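Lv-ranaspumin (Lv-RSN-1) (Leptodactylus vastus, PDB 4K82) probably lowers surface tension as a surfactant protein and helps build the foam nest in which the frog lays its eggs. Local coordinates at residues E107-A112 and V210-V215. Sequence-based numbering, arbitrary orientation.
Sequences ETVFNA and VKNINV
Val109 meets Asn212 and Ile213 with one methyl each, where the first turn of helix 107-121 comes up against the last residue of helix 196-212 and the chain just beyond it. From Val109 CB, which is still 4.7 Å from Asn212 ND2, the two branches do the work. CG1, anti to the backbone N (chi1 167°), runs across to Ile213 CG2 at 4.1 Å, an apolar contact between side chains set roughly at right angles. CG2, the other branch, lies beside the backbone N and reaches Asn212 ND2 at 3.9 Å, over the face of the amide.

Asn212 is thrown forward with its CG anti to its own backbone N (chi1 -169°), which carries the amide nitrogen to the opposing helix. There ND2 also finds the methyl CG2 of Thr108, 4.0 Å away, which approaches from the other side of the amide and nearer its plane; Ala112 CB is a little more distant at 4.5 Å. Ile213 offers CG2 alone: this methyl faces Val109, while the longer branch leads away.

Ile213 is where the chain leaves helical geometry, and Lys142 NZ, from helix 133-144, hydrogen-bonds to the carbonyl oxygens of both Val210 and Ile213. On the other side of the contact, Asp106 OD1 accepts a hydrogen bond from Val109 N at the start of its helix.

No hydrogen bond or salt bridge links the two segments, which bury just 150 Å² together. This is van der Waals contact between methyls and one amide, bringing two helix ends distant in sequence together in this mainly helical fold, so this contact by itself probably does little to fix the angle between them.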
ATOM      1  N   GLU A 107      -7.413  12.190  -5.213  1.00 36.77           N
ATOM      2  CA  GLU A 107      -6.612  12.369  -4.009  1.00 33.96           C
ATOM      3  C   GLU A 107      -7.285  11.761  -2.778  1.00 33.76           C
ATOM      4  O   GLU A 107      -6.633  11.497  -1.774  1.00 36.05           O
ATOM      5  CB  GLU A 107      -6.237  13.842  -3.791  1.00 44.01           C
ATOM      6  CG  GLU A 107      -5.290  14.389  -4.862  1.00 43.78           C
ATOM      7  CD  GLU A 107      -4.524  15.628  -4.417  1.00 57.58           C
ATOM      8  OE1 GLU A 107      -3.871  15.585  -3.350  1.00 49.43           O
ATOM      9  OE2 GLU A 107      -4.566  16.645  -5.144  1.00 61.42           O
ATOM     10  N   THR A 108      -8.588  11.526  -2.861  1.00 34.98           N
ATOM     11  CA  THR A 108      -9.270  10.828  -1.781  1.00 38.45           C
ATOM     12  C   THR A 108      -8.725   9.408  -1.645  1.00 28.63           C
ATOM     13  O   THR A 108      -8.460   8.937  -0.538  1.00 28.08           O
ATOM     14  CB  THR A 108     -10.789  10.787  -1.995  1.00 42.11           C
ATOM     15  OG1 THR A 108     -11.292  12.128  -2.044  1.00 39.12           O
ATOM     16  CG2 THR A 108     -11.458  10.034  -0.855  1.00 38.00           C
ATOM     17  N   VAL A 109      -8.559   8.731  -2.780  1.00 31.57           N
ATOM     18  CA  VAL A 109      -7.978   7.395  -2.791  1.00 31.01           C
ATOM     19  C   VAL A 109      -6.511   7.481  -2.398  1.00 24.60           C
ATOM     20  O   VAL A 109      -6.049   6.743  -1.527  1.00 22.98           O
ATOM     21  CB  VAL A 109      -8.117   6.723  -4.175  1.00 30.62           C
ATOM     22  CG1 VAL A 109      -7.244   5.476  -4.260  1.00 28.66           C
ATOM     23  CG2 VAL A 109      -9.570   6.373  -4.449  1.00 36.72           C
ATOM     24  N   PHE A 110      -5.783   8.401  -3.027  1.00 27.94           N
ATOM     25  CA  PHE A 110      -4.369   8.574  -2.717  1.00 25.15           C
ATOM     26  C   PHE A 110      -4.118   8.786  -1.224  1.00 23.86           C
ATOM     27  O   PHE A 110      -3.286   8.110  -0.624  1.00 22.40           O
ATOM     28  CB  PHE A 110      -3.773   9.743  -3.506  1.00 23.61           C
ATOM     29  CG  PHE A 110      -2.273   9.814  -3.427  1.00 27.04           C
ATOM     30  CD1 PHE A 110      -1.649  10.416  -2.347  1.00 29.23           C
ATOM     31  CD2 PHE A 110      -1.486   9.263  -4.429  1.00 28.80           C
ATOM     32  CE1 PHE A 110      -0.270  10.472  -2.260  1.00 26.98           C
ATOM     33  CE2 PHE A 110      -0.100   9.327  -4.351  1.00 25.92           C
ATOM     34  CZ  PHE A 110       0.505   9.931  -3.268  1.00 28.03           C
ATOM     35  N   ASN A 111      -4.846   9.721  -0.626  1.00 26.25           N
ATOM     36  CA  ASN A 111      -4.634  10.043   0.779  1.00 25.51           C
ATOM     37  C   ASN A 111      -5.038   8.908   1.717  1.00 21.91           C
ATOM     38  O   ASN A 111      -4.378   8.672   2.731  1.00 22.72           O
ATOM     39  CB  ASN A 111      -5.354  11.343   1.154  1.00 28.05           C
ATOM     40  CG  ASN A 111      -4.763  12.553   0.456  1.00 32.20           C
ATOM     41  OD1 ASN A 111      -3.601  12.532   0.043  1.00 30.60           O
ATOM     42  ND2 ASN A 111      -5.555  13.614   0.317  1.00 36.21           N
ATOM     43  N   ALA A 112      -6.104   8.192   1.364  1.00 23.75           N
ATOM     44  CA  ALA A 112      -6.555   7.061   2.169  1.00 24.62           C
ATOM     45  C   ALA A 112      -5.508   5.954   2.148  1.00 22.03           C
ATOM     46  O   ALA A 112      -5.222   5.335   3.169  1.00 21.56           O
ATOM     47  CB  ALA A 112      -7.894   6.535   1.662  1.00 26.46           C
ATOM     48  N   VAL A 210     -10.619  -0.476   1.692  1.00 20.37           N
ATOM     49  CA  VAL A 210     -10.772  -1.458   0.627  1.00 20.92           C
ATOM     50  C   VAL A 210     -12.141  -1.330  -0.032  1.00 25.36           C
ATOM     51  O   VAL A 210     -12.306  -1.672  -1.202  1.00 30.13           O
ATOM     52  CB  VAL A 210     -10.477  -2.902   1.106  1.00 21.20           C
ATOM     53  CG1 VAL A 210      -9.103  -2.974   1.743  1.00 25.44           C
ATOM     54  CG2 VAL A 210     -11.533  -3.369   2.070  1.00 21.88           C
ATOM     55  N   LYS A 211     -13.116  -0.802   0.703  1.00 25.99           N
ATOM     56  CA  LYS A 211     -14.432  -0.550   0.121  1.00 27.95           C
ATOM     57  C   LYS A 211     -14.370   0.652  -0.822  1.00 35.09           C
ATOM     58  O   LYS A 211     -15.113   0.730  -1.799  1.00 34.95           O
ATOM     59  CB  LYS A 211     -15.489  -0.354   1.222  1.00 27.17           C
ATOM     60  CG  LYS A 211     -15.745  -1.617   2.031  1.00 38.72           C
ATOM     61  CD  LYS A 211     -16.781  -1.380   3.113  1.00 42.99           C
ATOM     62  CE  LYS A 211     -16.569  -2.322   4.287  1.00 44.07           C
ATOM     63  NZ  LYS A 211     -17.722  -2.321   5.233  1.00 55.45           N
ATOM     64  N   ASN A 212     -13.463   1.582  -0.537  1.00 29.76           N
ATOM     65  CA  ASN A 212     -13.296   2.770  -1.367  1.00 28.79           C
ATOM     66  C   ASN A 212     -12.653   2.473  -2.725  1.00 35.34           C
ATOM     67  O   ASN A 212     -13.109   2.968  -3.759  1.00 37.88           O
ATOM     68  CB  ASN A 212     -12.492   3.835  -0.617  1.00 37.68           C
ATOM     69  CG  ASN A 212     -12.514   5.181  -1.315  1.00 42.41           C
ATOM     70  OD1 ASN A 212     -13.424   5.473  -2.091  1.00 55.01           O
ATOM     71  ND2 ASN A 212     -11.514   6.012  -1.037  1.00 43.45           N
ATOM     72  N   ILE A 213     -11.602   1.661  -2.725  1.00 29.46           N
ATOM     73  CA  ILE A 213     -10.859   1.397  -3.958  1.00 33.11           C
ATOM     74  C   ILE A 213     -11.522   0.316  -4.814  1.00 34.12           C
ATOM     75  O   ILE A 213     -12.210  -0.567  -4.301  1.00 35.81           O
ATOM     76  CB  ILE A 213      -9.404   0.976  -3.659  1.00 32.94           C
ATOM     77  CG1 ILE A 213      -9.351  -0.446  -3.093  1.00 32.67           C
ATOM     78  CG2 ILE A 213      -8.756   1.958  -2.694  1.00 31.91           C
ATOM     79  CD1 ILE A 213      -7.977  -0.861  -2.606  1.00 38.96           C
ATOM     80  N   ASN A 214     -11.339   0.398  -6.127  1.00 35.04           N
ATOM     81  CA  ASN A 214     -11.701  -0.730  -6.977  1.00 44.30           C
ATOM     82  C   ASN A 214     -10.461  -1.470  -7.452  1.00 41.55           C
ATOM     83  O   ASN A 214      -9.541  -0.894  -8.043  1.00 41.27           O
ATOM     84  CB  ASN A 214     -12.629  -0.352  -8.141  1.00 50.92           C
ATOM     85  CG  ASN A 214     -12.432   1.063  -8.614  1.00 51.59           C
ATOM     86  OD1 ASN A 214     -11.387   1.409  -9.166  1.00 65.31           O
ATOM     87  ND2 ASN A 214     -13.450   1.893  -8.422  1.00 48.41           N
ATOM     88  N   VAL A 215     -10.439  -2.759  -7.155  1.00 35.39           N
ATOM     89  CA  VAL A 215      -9.266  -3.577  -7.389  1.00 36.53           C
ATOM     90  C   VAL A 215      -9.740  -5.004  -7.624  1.00 34.83           C
ATOM     91  O   VAL A 215     -10.723  -5.445  -7.030  1.00 40.77           O
ATOM     92  CB  VAL A 215      -8.293  -3.501  -6.184  1.00 40.81           C
ATOM     93  CG1 VAL A 215      -8.953  -4.002  -4.923  1.00 39.65           C
ATOM     94  CG2 VAL A 215      -7.063  -4.303  -6.442  1.00 27.07           C
TER